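Local coordinates for mannosylglycerate hydrolase MGH1-like glycoside hydrolase domain-containing protein (Thermus thermophilus HB8, PDB 4WVA), which hydrolyses mannosylglycerate, a solute made under osmotic stress, to mannose and glycerate, and probably also cleaves glucosylglycerate with similar efficiency, at residues G347-G352 with F391-D396; P195-R200 with Q401-E406. All blocks are in the same frame, centred on the assembly; numbering follows the deposited sequence.

Contact 1: G347-G352 with F391-D396; sequences GRYWRG and FREYYD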
loop_
_atom_site.group_PDB
_atom_site.type_symbol
_atom_site.label_atom_id
_atom_site.label_comp_id
_atom_site.label_asym_id
_atom_site.label_seq_id
_atom_site.Cartn_x
_atom_site.Cartn_y
_atom_site.Cartn_z
ATOM N N GLY A 347 16.882 29.948 16.604
ATOM C CA GLY A 347 16.092 30.313 17.764
ATOM C C GLY A 347 14.633 30.655 17.516
ATOM O O GLY A 347 13.872 30.790 18.489
ATOM N N ARG A 348 14.214 30.799 16.254
ATOM C CA ARG A 348 12.912 31.414 15.976
ATOM C C ARG A 348 11.801 30.410 15.671
ATOM O O ARG A 348 11.428 30.220 14.507
ATOM C CB ARG A 348 12.983 32.481 14.872
ATOM C CG ARG A 348 11.779 33.408 14.914
ATOM C CD ARG A 348 11.724 34.396 13.773
ATOM N NE ARG A 348 12.804 35.377 13.844
ATOM C CZ ARG A 348 12.763 36.508 14.551
ATOM N NH1 ARG A 348 11.710 36.846 15.293
ATOM N NH2 ARG A 348 13.811 37.318 14.518
ATOM N N TYR A 349 11.307 29.771 16.733
ATOM C CA TYR A 349 10.004 29.110 16.743
ATOM C C TYR A 349 10.022 27.894 15.807
ATOM O O TYR A 349 10.686 26.913 16.126
ATOM C CB TYR A 349 8.899 30.141 16.425
ATOM C CG TYR A 349 7.504 29.879 16.955
ATOM C CD1 TYR A 349 7.277 29.200 18.148
ATOM C CD2 TYR A 349 6.399 30.403 16.305
ATOM C CE1 TYR A 349 5.990 29.014 18.642
ATOM C CE2 TYR A 349 5.125 30.222 16.790
ATOM C CZ TYR A 349 4.914 29.516 17.953
ATOM O OH TYR A 349 3.625 29.342 18.439
ATOM N N TRP A 350 9.305 27.948 14.680
ATOM C CA TRP A 350 9.280 26.818 13.725
ATOM C C TRP A 350 10.223 26.941 12.532
ATOM O O TRP A 350 10.080 26.222 11.549
ATOM C CB TRP A 350 7.828 26.593 13.270
ATOM C CG TRP A 350 6.956 26.068 14.348
ATOM C CD1 TRP A 350 6.145 26.774 15.152
ATOM C CD2 TRP A 350 6.819 24.698 14.737
ATOM N NE1 TRP A 350 5.494 25.950 16.031
ATOM C CE2 TRP A 350 5.890 24.660 15.793
ATOM C CE3 TRP A 350 7.379 23.503 14.284
ATOM C CZ2 TRP A 350 5.515 23.477 16.415
ATOM C CZ3 TRP A 350 7.022 22.323 14.920
ATOM C CH2 TRP A 350 6.091 22.316 15.957
ATOM N N ARG A 351 11.230 27.811 12.628
ATOM C CA ARG A 351 12.151 28.042 11.539
ATOM C C ARG A 351 13.538 27.445 11.798
ATOM O O ARG A 351 14.518 27.880 11.211
ATOM C CB ARG A 351 12.235 29.558 11.274
ATOM C CG ARG A 351 10.860 30.163 11.049
ATOM C CD ARG A 351 10.922 31.638 10.724
ATOM N NE ARG A 351 11.457 31.928 9.401
ATOM C CZ ARG A 351 10.745 32.010 8.276
ATOM N NH1 ARG A 351 9.436 31.762 8.256
ATOM N NH2 ARG A 351 11.366 32.352 7.143
ATOM N N GLY A 352 13.621 26.424 12.654
ATOM C CA GLY A 352 14.918 25.814 12.981
ATOM C C GLY A 352 14.981 25.063 14.306
ATOM O O GLY A 352 15.582 23.984 14.382
ATOM N N PHE A 391 11.980 21.999 30.748
ATOM C CA PHE A 391 10.848 21.752 29.850
ATOM C C PHE A 391 10.464 23.044 29.172
ATOM O O PHE A 391 9.745 23.859 29.728
ATOM C CB PHE A 391 9.708 21.139 30.641
ATOM C CG PHE A 391 10.100 19.847 31.315
ATOM C CD1 PHE A 391 10.325 18.708 30.566
ATOM C CD2 PHE A 391 10.310 19.789 32.689
ATOM C CE1 PHE A 391 10.718 17.524 31.164
ATOM C CE2 PHE A 391 10.701 18.607 33.299
ATOM C CZ PHE A 391 10.900 17.473 32.543
ATOM N N ARG A 392 10.980 23.203 27.963
ATOM C CA ARG A 392 10.827 24.412 27.179
ATOM C C ARG A 392 10.062 24.073 25.915
ATOM O O ARG A 392 9.950 22.896 25.518
ATOM C CB ARG A 392 12.187 24.990 26.799
ATOM C CG ARG A 392 13.034 25.403 28.007
ATOM C CD ARG A 392 12.417 26.535 28.811
ATOM N NE ARG A 392 12.192 27.752 28.022
ATOM C CZ ARG A 392 13.091 28.705 27.803
ATOM N NH1 ARG A 392 14.319 28.608 28.296
ATOM N NH2 ARG A 392 12.772 29.759 27.058
ATOM N N GLU A 393 9.543 25.113 25.282
ATOM C CA GLU A 393 8.742 24.942 24.073
ATOM C C GLU A 393 9.596 24.402 22.902
ATOM O O GLU A 393 9.135 23.546 22.131
ATOM C CB GLU A 393 8.036 26.250 23.722
ATOM C CG GLU A 393 6.850 26.112 22.784
ATOM C CD GLU A 393 6.136 27.436 22.527
ATOM O OE1 GLU A 393 6.509 28.448 23.170
ATOM O OE2 GLU A 393 5.185 27.471 21.696
ATOM N N TYR A 394 10.825 24.898 22.747
ATOM C CA TYR A 394 11.714 24.437 21.685
ATOM C C TYR A 394 13.143 24.738 22.093
ATOM O O TYR A 394 13.372 25.384 23.128
ATOM C CB TYR A 394 11.369 25.048 20.316
ATOM C CG TYR A 394 10.921 26.488 20.368
ATOM C CD1 TYR A 394 9.611 26.804 20.692
ATOM C CD2 TYR A 394 11.798 27.527 20.096
ATOM C CE1 TYR A 394 9.192 28.105 20.781
ATOM C CE2 TYR A 394 11.374 28.837 20.164
ATOM C CZ TYR A 394 10.063 29.116 20.507
ATOM O OH TYR A 394 9.587 30.416 20.593
ATOM N N TYR A 395 14.073 24.230 21.305
ATOM C CA TYR A 395 15.485 24.262 21.656
ATOM C C TYR A 395 16.320 24.601 20.448
ATOM O O TYR A 395 16.038 24.156 19.344
ATOM C CB TYR A 395 15.945 22.921 22.237
ATOM C CG TYR A 395 15.146 22.485 23.439
ATOM C CD1 TYR A 395 13.928 21.828 23.283
ATOM C CD2 TYR A 395 15.584 22.746 24.735
ATOM C CE1 TYR A 395 13.181 21.431 24.372
ATOM C CE2 TYR A 395 14.830 22.361 25.829
ATOM C CZ TYR A 395 13.624 21.712 25.644
ATOM O OH TYR A 395 12.859 21.317 26.719
ATOM N N ASP A 396 17.372 25.389 20.665
ATOM C CA ASP A 396 18.333 25.695 19.614
ATOM C C ASP A 396 19.028 24.386 19.208
ATOM O O ASP A 396 19.555 23.672 20.062
ATOM C CB ASP A 396 19.335 26.746 20.140
ATOM C CG ASP A 396 20.343 27.193 19.099
ATOM O OD1 ASP A 396 21.001 26.345 18.478
ATOM O OD2 ASP A 396 20.495 28.419 18.925
#

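Contact 2: P195-R200 with Q401-E406; sequences PEERPR and QGRGGE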
loop_
_atom_site.group_PDB
_atom_site.type_symbol
_atom_site.label_atom_id
_atom_site.label_comp_id
_atom_site.label_asym_id
_atom_site.label_seq_id
_atom_site.Cartn_x
_atom_site.Cartn_y
_atom_site.Cartn_z
ATOM N N PRO A 195 10.993 38.530 21.568
ATOM C CA PRO A 195 10.545 38.615 20.177
ATOM C C PRO A 195 11.409 37.865 19.164
ATOM O O PRO A 195 10.874 37.427 18.152
ATOM C CB PRO A 195 10.587 40.133 19.887
ATOM C CG PRO A 195 10.351 40.758 21.213
ATOM C CD PRO A 195 11.062 39.869 22.195
ATOM N N GLU A 196 12.711 37.718 19.428
ATOM C CA GLU A 196 13.626 37.022 18.521
ATOM C C GLU A 196 13.274 35.529 18.391
ATOM O O GLU A 196 13.708 34.869 17.447
ATOM C CB GLU A 196 15.082 37.169 18.969
ATOM C CG GLU A 196 15.646 38.580 18.824
ATOM C CD GLU A 196 17.119 38.677 19.205
ATOM O OE1 GLU A 196 17.892 37.742 18.894
ATOM O OE2 GLU A 196 17.516 39.699 19.814
ATOM N N GLU A 197 12.479 35.017 19.339
ATOM C CA GLU A 197 12.096 33.601 19.353
ATOM C C GLU A 197 10.669 33.393 18.865
ATOM O O GLU A 197 10.165 32.265 18.859
ATOM C CB GLU A 197 12.253 33.051 20.777
ATOM C CG GLU A 197 13.702 33.014 21.233
ATOM C CD GLU A 197 13.870 32.744 22.718
ATOM O OE1 GLU A 197 12.932 32.289 23.380
ATOM O OE2 GLU A 197 14.995 32.970 23.220
ATOM N N ARG A 198 10.023 34.466 18.431
ATOM C CA ARG A 198 8.612 34.466 18.041
ATOM C C ARG A 198 8.399 34.895 16.585
ATOM O O ARG A 198 9.313 35.438 15.950
ATOM C CB ARG A 198 7.853 35.435 18.951
ATOM C CG ARG A 198 7.816 35.011 20.414
ATOM C CD ARG A 198 6.954 33.763 20.645
ATOM N NE ARG A 198 5.556 33.973 20.254
ATOM C CZ ARG A 198 4.614 33.028 20.279
ATOM N NH1 ARG A 198 4.929 31.803 20.687
ATOM N NH2 ARG A 198 3.365 33.308 19.899
ATOM N N PRO A 199 7.179 34.663 16.052
ATOM C CA PRO A 199 6.887 35.207 14.723
ATOM C C PRO A 199 7.072 36.717 14.715
ATOM O O PRO A 199 6.878 37.365 15.743
ATOM C CB PRO A 199 5.407 34.865 14.509
ATOM C CG PRO A 199 5.145 33.707 15.413
ATOM C CD PRO A 199 6.004 33.973 16.622
ATOM N N ARG A 200 7.463 37.241 13.563
ATOM C CA ARG A 200 7.681 38.681 13.406
ATOM C C ARG A 200 6.390 39.459 13.247
ATOM O O ARG A 200 5.312 38.899 13.084
ATOM C CB ARG A 200 8.567 38.922 12.203
ATOM C CG ARG A 200 9.948 38.342 12.359
ATOM C CD ARG A 200 10.776 38.634 11.133
ATOM N NE ARG A 200 11.985 37.812 11.066
ATOM C CZ ARG A 200 13.234 38.256 11.180
ATOM N NH1 ARG A 200 13.488 39.548 11.365
ATOM N NH2 ARG A 200 14.248 37.402 11.083
ATOM N N GLN A 401 20.227 25.327 23.658
ATOM C CA GLN A 401 19.642 26.278 24.591
ATOM C C GLN A 401 18.114 26.269 24.518
ATOM O O GLN A 401 17.552 26.257 23.428
ATOM C CB GLN A 401 20.118 27.701 24.292
ATOM C CG GLN A 401 21.615 27.937 24.392
ATOM C CD GLN A 401 22.006 29.224 23.670
ATOM O OE1 GLN A 401 22.484 29.210 22.516
ATOM N NE2 GLN A 401 21.747 30.357 24.328
ATOM N N GLY A 402 17.451 26.298 25.671
ATOM C CA GLY A 402 15.983 26.402 25.723
ATOM C C GLY A 402 15.479 27.730 25.188
ATOM O O GLY A 402 16.117 28.785 25.345
ATOM N N ARG A 403 14.317 27.672 24.546
ATOM C CA ARG A 403 13.713 28.812 23.901
ATOM C C ARG A 403 12.209 28.736 24.030
ATOM O O ARG A 403 11.656 27.681 24.355
ATOM C CB ARG A 403 14.074 28.817 22.407
ATOM C CG ARG A 403 15.563 28.883 22.091
ATOM C CD ARG A 403 16.064 30.283 22.349
ATOM N NE ARG A 403 17.445 30.524 21.918
ATOM C CZ ARG A 403 18.469 30.796 22.728
ATOM N NH1 ARG A 403 18.321 30.872 24.050
ATOM N NH2 ARG A 403 19.671 30.999 22.199
ATOM N N GLY A 404 11.536 29.856 23.758
ATOM C CA GLY A 404 10.079 29.924 23.847
ATOM C C GLY A 404 9.512 29.791 25.251
ATOM O O GLY A 404 10.145 30.190 26.237
ATOM N N GLY A 405 8.309 29.234 25.343
ATOM C CA GLY A 405 7.635 29.046 26.617
ATOM C C GLY A 405 8.459 28.296 27.655
ATOM O O GLY A 405 9.186 27.347 27.339
ATOM N N GLU A 406 8.327 28.742 28.896
ATOM C CA GLU A 406 8.904 28.076 30.054
ATOM C C GLU A 406 7.857 27.164 30.648
ATOM O O GLU A 406 6.669 27.437 30.538
ATOM C CB GLU A 406 9.333 29.126 31.075
ATOM C CG GLU A 406 10.180 30.161 30.384
ATOM C CD GLU A 406 11.139 30.850 31.277
ATOM O OE1 GLU A 406 10.715 31.858 31.877
ATOM O OE2 GLU A 406 12.323 30.421 31.293
#

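Contact 1: G347-G352 with F391-D396
In Tyr394 CG stands between the backbone N and the carbonyl carbon (chi1 37°), which sets one face of its ring against Tyr349 CA; in Tyr349 CG is swung opposite the backbone N (chi1 -154°), which brings a ring edge beside Tyr394 CE1 and Glu393 OE2. Tyr349 CA makes a CH-pi contact over that face, 3.9 Å from the Tyr394 ring centroid. Gly347 O lies at the edge of the same ring, 3.6 Å from Tyr394 CE2. The two rings form an oblique pair, planes at 57°, with Tyr394 CE1 3.4 Å from Tyr349 CD1. Farther along the Tyr349 edge, Glu393 OE2 lies near the ring plane, 3.5 Å from Tyr349 CE1. Trp350 CD1 rests over the centre of one Tyr349 face. Polar ends are engaged by other residues: Tyr349 OH has Asp165 OD2 as a protein partner, Glu393 OE2 has Tyr28 OH, and Tyr394 OH turns to Glu197. The type II' turn from Arg348 to Arg351, closed by Arg351 N to Arg348 O at 3.1 Å, presents Tyr349 and Trp350 together. With Glu393 the probable proton acceptor and Asp165 the probable proton donor, this is the active-site pocket of a GH63 (alpha/alpha)6-barrel.

Contact 2: P195-R200 with Q401-E406
Glu197, the last residue of the 3-10 segment 195-197, faces the corner that the chain turns after strand 402-403 at Gly404, where phi is positive, their CA atoms being 6.1 Å apart. The backbone bond from Arg198 N to Pro195 O, 3.1 Å long, closes the 3-10 turn. Beyond CG the Glu197 side chain is extended (chi2 168°) and ends in a carboxylate whose two oxygens do different work. OE1 accepts the backbone N-H of Gly404, with Gly404 N 2.8 Å from Glu197 OE1 and an N-H...O angle of 167°. That bond is nearly straight at the donor, yet the donor comes from above the carboxylate plane, 39° out of it. OE2 makes a tight contact with the aliphatic part of Arg403, Glu197 OE2 being only 3.0 Å from Arg403 CD. The salt bridge from Glu197 OE2 to Arg403 NE is long, 3.7 Å, and purely electrostatic, since the oxygen is well out of the guanidinium plane and no N-H points at it. The two side chains run across each other at about a right angle. A bend at chi2 folds Arg403 back over its own strand, where Arg403 NH1 donates to Gly402 O in a long, poorly aligned bond of 3.3 Å, and Gln401 CB lies toward the rim of one guanidinium face. The carboxylate thus joins two anchored pieces: the loop 195-200, whose Pro199 packs on Tyr204 and Tyr207 of helix 201-216, and strand 402-403, paired antiparallel with 394-395 and tied by Gly402 N to Glu389 of helix 372-389.

Contacts 1 and 2 have centres about 6 Å apart and are joined through the antiparallel pair of strands 394-395 and 402-403. Two side chains of contact 1 reach backbone oxygens of contact 2: Tyr394 OH lies 2.6 Å from Glu197 O, and Arg392 NH2 lies 2.8 Å from Gly404 O, both probable hydrogen bonds. Beside them, Gly405 N donates to Glu393 OE1, so the corner of 401-406 probably helps position the likely proton acceptor. Arg198, a probable substrate-binding residue, bonds Tyr28 OH through NH1, which brings 195-200 to the same pocket. A bound Tris molecule, probably from the crystallisation liquor, occupies that pocket, about 3 Å from the Glu393 side chain between nearest atoms and hydrogen-bonded to Tyr349 and Trp350.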